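Local coordinates for protein Exo-beta-1,3-galactanase (Bifidobacterium bifidum, PDB 5FLW) that probably hydrolyses beta-1,3-linked galactan chains from their non-reducing ends to release galactose, as a glycoside hydrolase of family 43, at residues S153-R156 / D157-T160; Q206-W210 / D211-N215; A238-Y241 / D242-V245. All blocks are in the same frame, centred on the assembly; numbering follows the deposited sequence.

Overall arrangement
The three contacts follow one another along three successive blades of a five-bladed beta-propeller, the fold of family 43. Contact 1 turns the hairpin between strands 149-155 and 159-165 and is mostly buried, with charged groups held by dense hydrogen bonding. Contact 2 is a surface loop in the next blade, held by amide and hydroxyl groups acting on the backbone. Contact 3, buried again, is a helical turn leading into strand 244-250 and relies chiefly on main-chain bonds. Contacts 2 and 3 are joined directly, Thr212 to Asp242 and Asn213 to Thr240, with centres about 8 Å apart; contact 1 reaches contact 2 by packing Arg156 against Leu207 but does not touch contact 3.

Contact 1. Residues S153-R156 / D157-T160; sequences SEDR and DHGT
Asp155 and His158 meet through a short, nearly straight bond: His158 ND1 donates to Asp155 OD2 at 2.7 Å, exactly in the ring plane, while the carboxylate stands almost perpendicular to the imidazole. With CG anti to the backbone N (chi1 166°), the carboxylate leans toward the turn. His161 supplies a second donor to OD2. The other oxygen, Asp155 OD1, takes the Asp157 N-H at 3.1 Å from above the carboxylate plane, and a water that donates to OD1 also donates to Asp157 OD2, bridging two like charges. Asp157 CB lies over one face of the imidazole.

The main chain is equally engaged. Asp155 O accepts from Gly159 N at 2.9 Å and from His158 N at 3.0 Å, so that two residues face one in a classic beta bulge at the turn of the hairpin of strands 149-155 and 159-165, and Asp155 N returns a bond to Gly159 O. The backbone angles of Gly159 would jam a CB against the preceding carbonyl. On the opposite sheet face, Glu154 CG touches Thr160 OG1 at 3.5 Å, the hydroxyl itself being bonded to Leu188 O. Arg156 grips the Glu154 carboxylate side-on, NH2 to OE1 and NE to OE2, both 2.8 Å. One carboxylate thus pins the hairpin turn: the ND1-H...OD2 bond fixes the His158 ring's rotation, while Asp157 N-H and the water hold OD1.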
loop_
_atom_site.group_PDB
_atom_site.type_symbol
_atom_site.label_atom_id
_atom_site.label_comp_id
_atom_site.label_asym_id
_atom_site.label_seq_id
_atom_site.Cartn_x
_atom_site.Cartn_y
_atom_site.Cartn_z
ATOM N N SER A 153 -8.926 -3.611 3.237
ATOM C CA SER A 153 -9.531 -2.396 3.788
ATOM C C SER A 153 -9.660 -2.514 5.300
ATOM O O SER A 153 -10.445 -3.335 5.790
ATOM C CB SER A 153 -10.931 -2.173 3.171
ATOM O OG SER A 153 -11.665 -1.173 3.881
ATOM N N GLU A 154 -8.961 -1.648 6.035
ATOM C CA GLU A 154 -9.047 -1.666 7.492
ATOM C C GLU A 154 -10.334 -0.985 7.953
ATOM O O GLU A 154 -10.626 0.153 7.562
ATOM C CB GLU A 154 -7.821 -0.993 8.122
ATOM C CG GLU A 154 -7.672 -1.263 9.633
ATOM C CD GLU A 154 -8.434 -0.280 10.526
ATOM O OE1 GLU A 154 -8.490 0.923 10.185
ATOM O OE2 GLU A 154 -8.979 -0.708 11.577
ATOM N N ASP A 155 -11.093 -1.690 8.795
ATOM C CA ASP A 155 -12.420 -1.282 9.256
ATOM C C ASP A 155 -12.399 -1.364 10.781
ATOM O O ASP A 155 -12.407 -2.474 11.345
ATOM C CB ASP A 155 -13.445 -2.228 8.621
ATOM C CG ASP A 155 -14.838 -2.165 9.239
ATOM O OD1 ASP A 155 -15.106 -1.421 10.207
ATOM O OD2 ASP A 155 -15.697 -2.946 8.725
ATOM N N ARG A 156 -12.361 -0.194 11.450
ATOM C CA ARG A 156 -12.106 -0.186 12.900
ATOM C C ARG A 156 -13.149 -0.976 13.701
ATOM O O ARG A 156 -12.844 -1.463 14.803
ATOM C CB ARG A 156 -11.969 1.229 13.441
ATOM C CG ARG A 156 -11.268 1.307 14.835
ATOM C CD ARG A 156 -9.790 0.873 14.794
ATOM N NE ARG A 156 -9.131 1.310 13.555
ATOM C CZ ARG A 156 -8.435 2.447 13.402
ATOM N NH1 ARG A 156 -8.272 3.306 14.410
ATOM N NH2 ARG A 156 -7.916 2.739 12.207
ATOM N N ASP A 157 -14.381 -1.107 13.187
ATOM C CA ASP A 157 -15.414 -1.801 13.950
ATOM C C ASP A 157 -15.363 -3.323 13.786
ATOM O O ASP A 157 -15.971 -4.028 14.600
ATOM C CB ASP A 157 -16.814 -1.333 13.548
ATOM C CG ASP A 157 -17.041 0.161 13.758
ATOM O OD1 ASP A 157 -16.614 0.726 14.790
ATOM O OD2 ASP A 157 -17.655 0.754 12.843
ATOM N N HIS A 158 -14.679 -3.851 12.733
ATOM C CA HIS A 158 -14.799 -5.278 12.405
ATOM C C HIS A 158 -13.479 -6.021 12.254
ATOM O O HIS A 158 -13.368 -7.188 12.689
ATOM C CB HIS A 158 -15.662 -5.530 11.142
ATOM C CG HIS A 158 -17.048 -4.973 11.234
ATOM N ND1 HIS A 158 -17.486 -3.924 10.460
ATOM C CD2 HIS A 158 -18.087 -5.306 12.032
ATOM C CE1 HIS A 158 -18.740 -3.639 10.762
ATOM N NE2 HIS A 158 -19.128 -4.465 11.714
ATOM N N GLY A 159 -12.488 -5.404 11.633
ATOM C CA GLY A 159 -11.250 -6.053 11.293
ATOM C C GLY A 159 -10.799 -5.541 9.951
ATOM O O GLY A 159 -11.347 -4.573 9.418
ATOM N N THR A 160 -9.780 -6.188 9.384
ATOM C CA THR A 160 -9.300 -5.792 8.067
ATOM C C THR A 160 -9.861 -6.769 7.033
ATOM O O THR A 160 -9.696 -7.994 7.171
ATOM C CB THR A 160 -7.779 -5.671 8.048
ATOM O OG1 THR A 160 -7.418 -4.666 9.010
ATOM C CG2 THR A 160 -7.266 -5.269 6.659
HETATM O O HOH W 1 -17.576 -0.242 10.101
#

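Contact 2. Residues Q206-W210 / D211-N215; sequences QLTSW and DTNDN
The carboxamide of Asn213 lies alongside the backbone of Gln206 and grips it at both polar ends. Its OD1 accepts from Gln206 N at 2.9 Å, the donor arriving from above the amide's carbonyl plane, and its ND2 gives a bent bond to Gln206 O at 3.0 Å, again met from above the carbonyl plane. The same ND2 makes a straighter bond to Thr208 OG1, 3.0 Å long with an angle of 166° at the hydrogen and the acceptor close to the amide plane. Asn213 CG sits between its own backbone N and carbonyl carbon (chi1 59°), a crowded position that folds the amide back across the loop, with CG against Gln206 CB at 3.4 Å.

Thr208 crosses Asn213 obliquely and passes the chain of bonds on: its OG1 donates to Asp211 O at 2.6 Å while receiving the amide, and its CG2 rests near Asn213 CB. Beyond it, Thr208 to Asp211 form a type II' turn, closed by a weak bond from Asp211 N to Thr208 O, an oxygen to which Ser209 OG also donates. Asn215 ND2 adds a weak bond to Asn213 OD1. Cut back to an alanine, Asn213 has no amide, which is likely to leave Gln206 N and O without these mates and Thr208 OG1 without its amide donor, though still bonded to Asp211 O.

An asparagine amide thus bonds both N and O of one residue across a loop tipped by a type II' turn, in the connection between strands 199-205 and 216-220 of one propeller blade.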
loop_
_atom_site.group_PDB
_atom_site.type_symbol
_atom_site.label_atom_id
_atom_site.label_comp_id
_atom_site.label_asym_id
_atom_site.label_seq_id
_atom_site.Cartn_x
_atom_site.Cartn_y
_atom_site.Cartn_z
ATOM N N GLN A 206 0.427 -2.703 13.573
ATOM C CA GLN A 206 -0.456 -2.469 14.713
ATOM C C GLN A 206 -0.938 -1.019 14.695
ATOM O O GLN A 206 -0.432 -0.177 13.945
ATOM C CB GLN A 206 0.222 -2.832 16.045
ATOM C CG GLN A 206 0.838 -4.224 16.035
ATOM C CD GLN A 206 1.473 -4.592 17.379
ATOM O OE1 GLN A 206 2.629 -5.042 17.448
ATOM N NE2 GLN A 206 0.739 -4.397 18.458
ATOM N N LEU A 207 -1.954 -0.743 15.516
ATOM C CA LEU A 207 -2.579 0.578 15.619
ATOM C C LEU A 207 -1.927 1.255 16.819
ATOM O O LEU A 207 -2.365 1.092 17.962
ATOM C CB LEU A 207 -4.092 0.444 15.798
ATOM C CG LEU A 207 -4.822 -0.363 14.712
ATOM C CD1 LEU A 207 -6.316 -0.428 14.992
ATOM C CD2 LEU A 207 -4.601 0.222 13.352
ATOM N N THR A 208 -0.851 1.995 16.565
ATOM C CA THR A 208 -0.122 2.687 17.628
ATOM C C THR A 208 0.124 4.142 17.245
ATOM O O THR A 208 1.127 4.735 17.622
ATOM C CB THR A 208 1.227 2.004 17.941
ATOM O OG1 THR A 208 2.088 2.080 16.799
ATOM C CG2 THR A 208 1.019 0.545 18.307
ATOM N N SER A 209 -0.816 4.696 16.489
ATOM C CA SER A 209 -0.747 6.073 16.013
ATOM C C SER A 209 0.577 6.408 15.323
ATOM O O SER A 209 1.005 5.684 14.440
ATOM C CB SER A 209 -1.105 7.085 17.108
ATOM O OG SER A 209 -0.329 6.927 18.282
ATOM N N TRP A 210 1.214 7.507 15.716
ATOM C CA TRP A 210 2.472 7.909 15.083
ATOM C C TRP A 210 3.660 7.006 15.411
ATOM O O TRP A 210 4.592 6.900 14.623
ATOM C CB TRP A 210 2.783 9.380 15.370
ATOM C CG TRP A 210 1.800 10.309 14.725
ATOM C CD1 TRP A 210 0.674 10.817 15.286
ATOM C CD2 TRP A 210 1.849 10.817 13.387
ATOM N NE1 TRP A 210 0.016 11.619 14.388
ATOM C CE2 TRP A 210 0.720 11.638 13.214
ATOM C CE3 TRP A 210 2.740 10.665 12.322
ATOM C CZ2 TRP A 210 0.456 12.301 12.024
ATOM C CZ3 TRP A 210 2.476 11.327 11.139
ATOM C CH2 TRP A 210 1.347 12.136 11.001
ATOM N N ASP A 211 3.621 6.355 16.566
ATOM C CA ASP A 211 4.685 5.443 16.957
ATOM C C ASP A 211 4.747 4.241 16.014
ATOM O O ASP A 211 3.722 3.711 15.568
ATOM C CB ASP A 211 4.464 4.968 18.391
ATOM C CG ASP A 211 4.605 6.101 19.427
ATOM O OD1 ASP A 211 5.439 7.031 19.248
ATOM O OD2 ASP A 211 3.847 6.061 20.420
ATOM N N THR A 212 5.966 3.819 15.697
ATOM C CA THR A 212 6.169 2.576 14.973
ATOM C C THR A 212 6.053 1.399 15.942
ATOM O O THR A 212 6.217 1.539 17.162
ATOM C CB THR A 212 7.522 2.618 14.260
ATOM O OG1 THR A 212 8.533 2.998 15.197
ATOM C CG2 THR A 212 7.497 3.657 13.124
ATOM N N ASN A 213 5.756 0.225 15.386
ATOM C CA ASN A 213 5.514 -0.973 16.176
ATOM C C ASN A 213 6.071 -2.181 15.440
ATOM O O ASN A 213 6.504 -2.093 14.284
ATOM C CB ASN A 213 4.000 -1.152 16.470
ATOM C CG ASN A 213 3.148 -1.263 15.189
ATOM O OD1 ASN A 213 3.139 -2.295 14.520
ATOM N ND2 ASN A 213 2.403 -0.210 14.884
ATOM N N ASP A 214 6.050 -3.325 16.121
ATOM C CA ASP A 214 6.477 -4.576 15.504
ATOM C C ASP A 214 5.334 -5.047 14.608
ATOM O O ASP A 214 4.295 -5.530 15.089
ATOM C CB ASP A 214 6.829 -5.609 16.570
ATOM C CG ASP A 214 8.081 -5.250 17.352
ATOM O OD1 ASP A 214 8.983 -4.549 16.813
ATOM O OD2 ASP A 214 8.183 -5.713 18.519
ATOM N N ASN A 215 5.514 -4.879 13.293
ATOM C CA ASN A 215 4.507 -5.293 12.329
ATOM C C ASN A 215 4.462 -6.829 12.236
ATOM O O ASN A 215 5.395 -7.538 12.638
ATOM C CB ASN A 215 4.803 -4.689 10.953
ATOM C CG ASN A 215 4.721 -3.137 10.921
ATOM O OD1 ASN A 215 5.045 -2.537 9.895
ATOM N ND2 ASN A 215 4.316 -2.502 12.025
#

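Contact 3. Residues A238-Y241 / D242-V245; sequences AKTY and DSQV
A single left-handed helical turn links Ala238 to Asp242 and Lys239 to Ser243 just ahead of a propeller strand. From Lys239 to Asp242 the phi and psi angles are all positive, phi between 51° and 58°, which is unusual for four successive residues that are not glycine. The turn carries the hydrogen bonding of an alpha-helix in mirror-handed form: Asp242 N donates to Ala238 O at 3.2 Å, and Ser243 N donates to Lys239 O, also at 3.2 Å. A weak bond runs from Tyr241 N to Ala238 O.

At Ser243 phi switches to negative and the chain becomes extended. Its hydroxyl closes the turn: OG, placed between its own backbone N and carbonyl carbon (chi1 77°), donates to Thr240 O at 2.8 Å in the carbonyl plane. Thr240 leans against the same residue, its CB 3.6 Å from Ser243 O and its CG2 4.0 Å from Ser243 OG. At the start of the turn, Ala238 CB sits over one face of the Tyr241 ring, offset toward the rim and 4.2 Å above the plane.

Further polar groups bond to neighbouring parts of the chain: Asp242 OD1 is hydrogen-bonded to Thr212 OG1 and OD2 forms a salt bridge with Arg304, Thr240 OG1 is hydrogen-bonded to Asn213 O, and Arg267 holds the carbonyls of Tyr241 and Asp242. Thr240, Ser243 and Val245 pack on Phe263 of strand 261-266, while Tyr241 touches Met281 and Ser243 touches Val279 on strand 278-286. The turn thus lies against the 206-215 loop of the preceding blade and delivers the chain into strand 244-250, the first, edge strand of the next blade.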
loop_
_atom_site.group_PDB
_atom_site.type_symbol
_atom_site.label_atom_id
_atom_site.label_comp_id
_atom_site.label_asym_id
_atom_site.label_seq_id
_atom_site.Cartn_x
_atom_site.Cartn_y
_atom_site.Cartn_z
ATOM N N ALA A 238 12.433 -4.172 17.313
ATOM C CA ALA A 238 12.997 -3.348 16.246
ATOM C C ALA A 238 11.974 -2.379 15.659
ATOM O O ALA A 238 12.353 -1.519 14.856
ATOM C CB ALA A 238 13.568 -4.191 15.105
ATOM N N LYS A 239 10.685 -2.508 16.014
ATOM C CA LYS A 239 9.621 -1.656 15.458
ATOM C C LYS A 239 9.640 -1.654 13.925
ATOM O O LYS A 239 9.444 -0.618 13.292
ATOM C CB LYS A 239 9.673 -0.215 15.994
ATOM C CG LYS A 239 9.743 -0.024 17.491
ATOM C CD LYS A 239 8.543 -0.554 18.204
ATOM C CE LYS A 239 8.649 -0.192 19.698
ATOM N NZ LYS A 239 7.723 -0.997 20.593
ATOM N N THR A 240 9.878 -2.830 13.322
ATOM C CA THR A 240 9.940 -2.961 11.860
ATOM C C THR A 240 11.017 -2.027 11.293
ATOM O O THR A 240 10.814 -1.330 10.292
ATOM C CB THR A 240 8.570 -2.719 11.205
ATOM O OG1 THR A 240 7.536 -3.276 12.027
ATOM C CG2 THR A 240 8.497 -3.394 9.845
ATOM N N TYR A 241 12.145 -1.950 12.001
ATOM C CA TYR A 241 13.225 -1.007 11.668
ATOM C C TYR A 241 12.719 0.439 11.642
ATOM O O TYR A 241 13.020 1.228 10.731
ATOM C CB TYR A 241 14.007 -1.431 10.423
ATOM C CG TYR A 241 14.703 -2.727 10.724
ATOM C CD1 TYR A 241 15.713 -2.768 11.671
ATOM C CD2 TYR A 241 14.297 -3.926 10.131
ATOM C CE1 TYR A 241 16.346 -3.951 11.994
ATOM C CE2 TYR A 241 14.921 -5.122 10.438
ATOM C CZ TYR A 241 15.948 -5.131 11.383
ATOM O OH TYR A 241 16.626 -6.301 11.733
ATOM N N ASP A 242 11.936 0.769 12.678
ATOM C CA ASP A 242 11.344 2.092 12.868
ATOM C C ASP A 242 10.616 2.568 11.609
ATOM O O ASP A 242 10.899 3.633 11.053
ATOM C CB ASP A 242 12.371 3.113 13.373
ATOM C CG ASP A 242 11.731 4.444 13.765
ATOM O OD1 ASP A 242 10.521 4.473 14.074
ATOM O OD2 ASP A 242 12.457 5.467 13.763
ATOM N N SER A 243 9.692 1.732 11.128
ATOM C CA SER A 243 8.895 2.080 9.963
ATOM C C SER A 243 7.519 1.450 10.109
ATOM O O SER A 243 7.273 0.645 11.012
ATOM C CB SER A 243 9.561 1.626 8.642
ATOM O OG SER A 243 9.412 0.226 8.416
ATOM N N GLN A 244 6.631 1.810 9.186
ATOM C CA GLN A 244 5.311 1.203 9.071
ATOM C C GLN A 244 5.222 0.538 7.700
ATOM O O GLN A 244 5.341 1.222 6.674
ATOM C CB GLN A 244 4.200 2.256 9.203
ATOM C CG GLN A 244 2.797 1.613 9.125
ATOM C CD GLN A 244 1.654 2.620 9.155
ATOM O OE1 GLN A 244 1.827 3.773 8.758
ATOM N NE2 GLN A 244 0.478 2.188 9.643
ATOM N N VAL A 245 5.017 -0.793 7.684
ATOM C CA VAL A 245 4.957 -1.517 6.414
ATOM C C VAL A 245 3.986 -0.816 5.474
ATOM O O VAL A 245 2.886 -0.393 5.862
ATOM C CB VAL A 245 4.597 -3.007 6.597
ATOM C CG1 VAL A 245 3.195 -3.189 7.192
ATOM C CG2 VAL A 245 4.688 -3.747 5.257
#